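Arginyl-tRNA synthetase, putative (Plasmodium falciparum, PDB 5JLD) probably attaches L-arginine to tRNA(Arg) at the expense of ATP, as a monomeric class I aminoacyl-tRNA synthetase. Local coordinates at residues S139-A144 with K257-L262; S160-F165 with T172-H177. One frame throughout, in Å; residues are numbered along the deposited sequence.

Both contacts belong to the class I catalytic domain, their centres about 17 Å apart, and contact 2 is nested within the chain loop that contact 1 closes: 139-144 comes first, then 160-165, 172-177 and finally 257-262. Strand 133-137 leads into loop 139-144, helix 149-167 follows, and strand 171-176 returns beside the first strand in the parallel sheet. Contact 2 packs that helix on the returning strand; contact 1 sets the loop against helix 242-265, distant in sequence. The two meet at the C-terminal strand ends, where class I synthetases form their active site: S140 N and N176 OD1, 3.0 Å apart, probably hydrogen-bond, tying loop to sheet and probably helping to shape the site's surroundings.

Contact 1 (S139-A144 with K257-L262); sequences SSPNIA and KEFDKL
P141 lies over one face of the F259 ring. F259 is the centre of the contact between loop 139-144 and helix 242-265, and P141 is its largest partner in the loop. The proline CB sits 3.8 Å from the centroid of the F259 ring, only 19° off the ring normal, which is a CH-pi contact. Its neighbour CG lies 3.5 Å from F259 CD2, so the proline rests above the CD2-CE2 side of the ring and not squarely over its middle. A proline suits the place: its rigid, compact ring holds the CB and CG hydrogens toward the aromatic face.

The CB of F259 already points toward the loop, and chi1 of -60°, with CG anti to the carbonyl carbon, sets how the ring continues from there. Its far end, CZ, comes 3.3 Å from N142 O, which lies at the ring edge near its plane, where the slightly positive ring hydrogens probably attract a carbonyl oxygen. I143 starts out pointing away from the helix, but chi1 and chi2 near -60° fold CD1 back to 4.1 Å from F259 CE2. The F259 side chain also touches M147.

Several backbone groups of the loop are bonded to other parts of the chain: P141 and I143 to G179, and A144 N to S255 OG. The loop leads into the start of helix 149-167, where class I synthetases carry their HIGH-type signature, which as a rule helps bind ATP. The contact itself thus depends on shape fit with little directional bonding, while the outside bonds probably orient the loop.

Contact 2 (S160-F165 with T172-H177); sequences SICRVF and THRVNH
A beta-alpha-beta unit is closed here, with C162 and F165 of helix 149-167 packed on R174 and T172 of strand 171-176. C162 is the central helix residue. Its CB lies over one face of the R174 guanidinium, toward the rim and 3.5 Å from NH2, while its SG reaches 3.7 Å from R174 CG. A short side chain suits this spot, leaving room for the guanidinium to rest with its face on CB. The R174 chain is extended from CG to NE (chi2 162°, chi3 156°), which carries the guanidinium from the strand over to C162. R163 CG approaches the same group at its edge, 3.8 Å from R174 NH2.

The axes of 160-165 and 172-176 approach to 8.9 Å and run nearly antiparallel (163°), as expected for a helix that returns the chain between parallel strands in a Rossmann-like fold. C162 also touches V136 and F138, reaching the first strand and the loop after it.

T172 meets the helix with both branches. OG1 lies 3.3 Å from F165 CB but has its hydrogen bond with I170 O, and CG2 is 4.1 Å from F165 CB. From there the F165 ring turns away toward I345 of a further strand. E166 OE2 forms a salt bridge with R174 NE, while D159 OD1 and OD2 form salt bridges with R174 NH1 and R163 NE respectively, which probably offsets the like charges.

Contact 1 (S139-A144 with K257-L262)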
loop_
_atom_site.group_PDB
_atom_site.type_symbol
_atom_site.label_atom_id
_atom_site.label_comp_id
_atom_site.label_asym_id
_atom_site.label_seq_id
_atom_site.Cartn_x
_atom_site.Cartn_y
_atom_site.Cartn_z
ATOM N N SER A 139 1.790 9.844 6.538
ATOM C CA SER A 139 0.916 10.926 6.995
ATOM C C SER A 139 1.689 12.232 7.184
ATOM O O SER A 139 1.545 13.157 6.394
ATOM C CB SER A 139 0.182 10.548 8.282
ATOM O OG SER A 139 -0.903 11.415 8.488
ATOM N N SER A 140 2.489 12.315 8.237
ATOM C CA SER A 140 3.380 13.472 8.456
ATOM C C SER A 140 2.707 14.860 8.614
ATOM O O SER A 140 3.105 15.828 7.959
ATOM C CB SER A 140 4.388 13.548 7.305
ATOM O OG SER A 140 5.007 12.296 7.101
ATOM N N PRO A 141 1.712 14.986 9.501
ATOM C CA PRO A 141 1.216 16.355 9.645
ATOM C C PRO A 141 2.213 17.235 10.403
ATOM O O PRO A 141 3.185 16.721 10.984
ATOM C CB PRO A 141 -0.068 16.178 10.452
ATOM C CG PRO A 141 0.209 14.985 11.298
ATOM C CD PRO A 141 1.041 14.055 10.425
ATOM N N ASN A 142 1.960 18.543 10.388
ATOM C CA ASN A 142 2.740 19.516 11.154
ATOM C C ASN A 142 1.896 20.135 12.252
ATOM O O ASN A 142 0.785 20.594 11.984
ATOM C CB ASN A 142 3.278 20.625 10.248
ATOM C CG ASN A 142 4.245 20.107 9.205
ATOM O OD1 ASN A 142 5.135 19.315 9.511
ATOM N ND2 ASN A 142 4.076 20.554 7.964
ATOM N N ILE A 143 2.433 20.150 13.476
ATOM C CA ILE A 143 1.795 20.809 14.610
ATOM C C ILE A 143 1.465 22.258 14.266
ATOM O O ILE A 143 2.239 22.933 13.584
ATOM C CB ILE A 143 2.701 20.774 15.882
ATOM C CG1 ILE A 143 3.122 19.338 16.217
ATOM C CG2 ILE A 143 2.030 21.485 17.075
ATOM C CD1 ILE A 143 1.970 18.376 16.614
ATOM N N ALA A 144 0.301 22.713 14.722
ATOM C CA ALA A 144 -0.149 24.094 14.550
ATOM C C ALA A 144 -0.355 24.453 13.083
ATOM O O ALA A 144 -0.342 25.622 12.716
ATOM C CB ALA A 144 0.839 25.068 15.206
ATOM N N LYS A 257 -4.513 16.062 19.362
ATOM C CA LYS A 257 -5.914 15.667 19.549
ATOM C C LYS A 257 -6.700 15.924 18.259
ATOM O O LYS A 257 -7.522 15.074 17.809
ATOM C CB LYS A 257 -6.560 16.400 20.720
ATOM N N GLU A 258 -6.424 17.080 17.647
ATOM C CA GLU A 258 -7.126 17.406 16.396
ATOM C C GLU A 258 -6.848 16.360 15.293
ATOM O O GLU A 258 -7.766 15.866 14.631
ATOM C CB GLU A 258 -6.738 18.803 15.912
ATOM C CG GLU A 258 -7.877 19.556 15.248
ATOM C CD GLU A 258 -8.973 19.931 16.237
ATOM O OE1 GLU A 258 -8.642 20.413 17.344
ATOM O OE2 GLU A 258 -10.164 19.737 15.915
ATOM N N PHE A 259 -5.579 16.014 15.117
ATOM C CA PHE A 259 -5.175 15.012 14.145
ATOM C C PHE A 259 -5.839 13.661 14.454
ATOM O O PHE A 259 -6.277 12.933 13.536
ATOM C CB PHE A 259 -3.643 14.864 14.121
ATOM C CG PHE A 259 -2.894 16.139 13.761
ATOM C CD1 PHE A 259 -3.532 17.187 13.105
ATOM C CD2 PHE A 259 -1.548 16.281 14.088
ATOM C CE1 PHE A 259 -2.844 18.357 12.780
ATOM C CE2 PHE A 259 -0.843 17.446 13.764
ATOM C CZ PHE A 259 -1.495 18.486 13.107
ATOM N N ASP A 260 -5.934 13.343 15.745
ATOM C CA ASP A 260 -6.440 12.039 16.169
ATOM C C ASP A 260 -7.921 11.882 15.852
ATOM O O ASP A 260 -8.361 10.779 15.517
ATOM C CB ASP A 260 -6.204 11.804 17.664
ATOM C CG ASP A 260 -4.740 11.506 17.990
ATOM O OD1 ASP A 260 -3.890 11.589 17.075
ATOM O OD2 ASP A 260 -4.434 11.213 19.168
ATOM N N LYS A 261 -8.691 12.966 15.962
ATOM C CA LYS A 261 -10.082 12.869 15.498
ATOM C C LYS A 261 -10.168 12.315 14.051
ATOM O O LYS A 261 -10.914 11.350 13.758
ATOM C CB LYS A 261 -10.771 14.231 15.584
ATOM C CG LYS A 261 -10.964 14.746 17.008
ATOM C CD LYS A 261 -11.167 16.257 17.026
ATOM C CE LYS A 261 -11.900 16.739 18.283
ATOM N NZ LYS A 261 -11.688 15.855 19.469
ATOM N N LEU A 262 -9.383 12.911 13.158
ATOM C CA LEU A 262 -9.330 12.464 11.778
ATOM C C LEU A 262 -8.875 10.999 11.680
ATOM O O LEU A 262 -9.526 10.165 11.019
ATOM C CB LEU A 262 -8.395 13.344 10.956
ATOM C CG LEU A 262 -8.210 12.878 9.507
ATOM C CD1 LEU A 262 -9.524 13.010 8.725
ATOM C CD2 LEU A 262 -7.085 13.623 8.819
#

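Contact 2 (S160-F165 with T172-H177)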
loop_
_atom_site.group_PDB
_atom_site.type_symbol
_atom_site.label_atom_id
_atom_site.label_comp_id
_atom_site.label_asym_id
_atom_site.label_seq_id
_atom_site.Cartn_x
_atom_site.Cartn_y
_atom_site.Cartn_z
ATOM N N SER A 160 -2.762 1.438 3.895
ATOM C CA SER A 160 -2.926 0.235 3.052
ATOM C C SER A 160 -1.660 -0.627 3.016
ATOM O O SER A 160 -1.718 -1.850 3.220
ATOM C CB SER A 160 -3.341 0.610 1.616
ATOM O OG SER A 160 -3.856 -0.545 0.977
ATOM N N ILE A 161 -0.514 0.010 2.795
ATOM C CA ILE A 161 0.756 -0.727 2.806
ATOM C C ILE A 161 0.999 -1.484 4.131
ATOM O O ILE A 161 1.398 -2.684 4.143
ATOM C CB ILE A 161 1.921 0.245 2.513
ATOM C CG1 ILE A 161 1.799 0.720 1.054
ATOM C CG2 ILE A 161 3.296 -0.415 2.802
ATOM C CD1 ILE A 161 2.684 1.907 0.658
ATOM N N CYS A 162 0.724 -0.801 5.247
ATOM C CA CYS A 162 0.873 -1.451 6.546
ATOM C C CYS A 162 -0.035 -2.670 6.657
ATOM O O CYS A 162 0.379 -3.713 7.141
ATOM C CB CYS A 162 0.564 -0.483 7.688
ATOM S SG CYS A 162 1.816 0.841 7.827
ATOM N N ARG A 163 -1.287 -2.503 6.250
ATOM C CA ARG A 163 -2.250 -3.574 6.349
ATOM C C ARG A 163 -1.770 -4.755 5.483
ATOM O O ARG A 163 -1.976 -5.911 5.845
ATOM C CB ARG A 163 -3.640 -3.104 5.908
ATOM C CG ARG A 163 -4.327 -2.105 6.817
ATOM C CD ARG A 163 -5.846 -2.052 6.536
ATOM N NE ARG A 163 -6.513 -0.956 7.236
ATOM C CZ ARG A 163 -7.800 -0.942 7.588
ATOM N NH1 ARG A 163 -8.587 -1.968 7.298
ATOM N NH2 ARG A 163 -8.310 0.116 8.226
ATOM N N VAL A 164 -1.109 -4.454 4.366
ATOM C CA VAL A 164 -0.567 -5.507 3.511
ATOM C C VAL A 164 0.482 -6.292 4.277
ATOM O O VAL A 164 0.403 -7.513 4.348
ATOM C CB VAL A 164 0.039 -4.953 2.202
ATOM C CG1 VAL A 164 0.935 -5.986 1.545
ATOM C CG2 VAL A 164 -1.068 -4.526 1.237
ATOM N N PHE A 165 1.439 -5.596 4.891
ATOM C CA PHE A 165 2.465 -6.326 5.652
ATOM C C PHE A 165 1.918 -7.084 6.873
ATOM O O PHE A 165 2.391 -8.190 7.192
ATOM C CB PHE A 165 3.582 -5.377 6.076
ATOM C CG PHE A 165 4.514 -5.036 4.954
ATOM C CD1 PHE A 165 5.430 -5.964 4.493
ATOM C CD2 PHE A 165 4.441 -3.809 4.332
ATOM C CE1 PHE A 165 6.273 -5.662 3.466
ATOM C CE2 PHE A 165 5.286 -3.499 3.295
ATOM C CZ PHE A 165 6.210 -4.419 2.866
ATOM N N THR A 172 5.431 -4.868 11.742
ATOM C CA THR A 172 5.304 -3.636 10.961
ATOM C C THR A 172 5.208 -2.405 11.850
ATOM O O THR A 172 4.332 -2.345 12.720
ATOM C CB THR A 172 4.066 -3.721 10.052
ATOM O OG1 THR A 172 4.126 -4.953 9.331
ATOM C CG2 THR A 172 4.036 -2.572 9.064
ATOM N N HIS A 173 6.118 -1.442 11.664
ATOM C CA HIS A 173 6.099 -0.219 12.478
ATOM C C HIS A 173 5.331 0.869 11.735
ATOM O O HIS A 173 5.771 1.334 10.681
ATOM C CB HIS A 173 7.516 0.298 12.792
ATOM C CG HIS A 173 8.381 -0.657 13.552
ATOM N ND1 HIS A 173 8.434 -0.689 14.930
ATOM C CD2 HIS A 173 9.257 -1.602 13.124
ATOM C CE1 HIS A 173 9.288 -1.619 15.318
ATOM N NE2 HIS A 173 9.803 -2.184 14.241
ATOM N N ARG A 174 4.193 1.269 12.287
ATOM C CA ARG A 174 3.423 2.398 11.770
ATOM C C ARG A 174 3.920 3.717 12.396
ATOM O O ARG A 174 3.655 4.002 13.575
ATOM C CB ARG A 174 1.943 2.195 12.065
ATOM C CG ARG A 174 1.402 0.902 11.491
ATOM C CD ARG A 174 0.100 0.527 12.164
ATOM N NE ARG A 174 -0.678 -0.338 11.280
ATOM C CZ ARG A 174 -1.640 0.111 10.485
ATOM N NH1 ARG A 174 -1.910 1.409 10.472
ATOM N NH2 ARG A 174 -2.308 -0.727 9.684
ATOM N N VAL A 175 4.619 4.528 11.606
ATOM C CA VAL A 175 5.293 5.692 12.167
ATOM C C VAL A 175 4.867 7.013 11.532
ATOM O O VAL A 175 4.952 7.210 10.335
ATOM C CB VAL A 175 6.814 5.548 12.054
ATOM C CG1 VAL A 175 7.508 6.830 12.529
ATOM C CG2 VAL A 175 7.284 4.366 12.893
ATOM N N ASN A 176 4.420 7.926 12.379
ATOM C CA ASN A 176 4.019 9.251 11.959
ATOM C C ASN A 176 5.075 10.288 12.362
ATOM O O ASN A 176 5.127 10.661 13.524
ATOM C CB ASN A 176 2.655 9.588 12.578
ATOM C CG ASN A 176 2.005 10.797 11.942
ATOM O OD1 ASN A 176 2.596 11.461 11.086
ATOM N ND2 ASN A 176 0.772 11.077 12.343
ATOM N N HIS A 177 5.901 10.710 11.400
ATOM C CA HIS A 177 6.984 11.688 11.582
ATOM C C HIS A 177 6.410 13.104 11.599
ATOM O O HIS A 177 6.542 13.852 10.631
ATOM C CB HIS A 177 8.031 11.531 10.461
ATOM C CG HIS A 177 9.287 12.338 10.643
ATOM N ND1 HIS A 177 10.410 11.834 11.258
ATOM C CD2 HIS A 177 9.620 13.583 10.210
ATOM C CE1 HIS A 177 11.368 12.751 11.242
ATOM N NE2 HIS A 177 10.915 13.812 10.602
#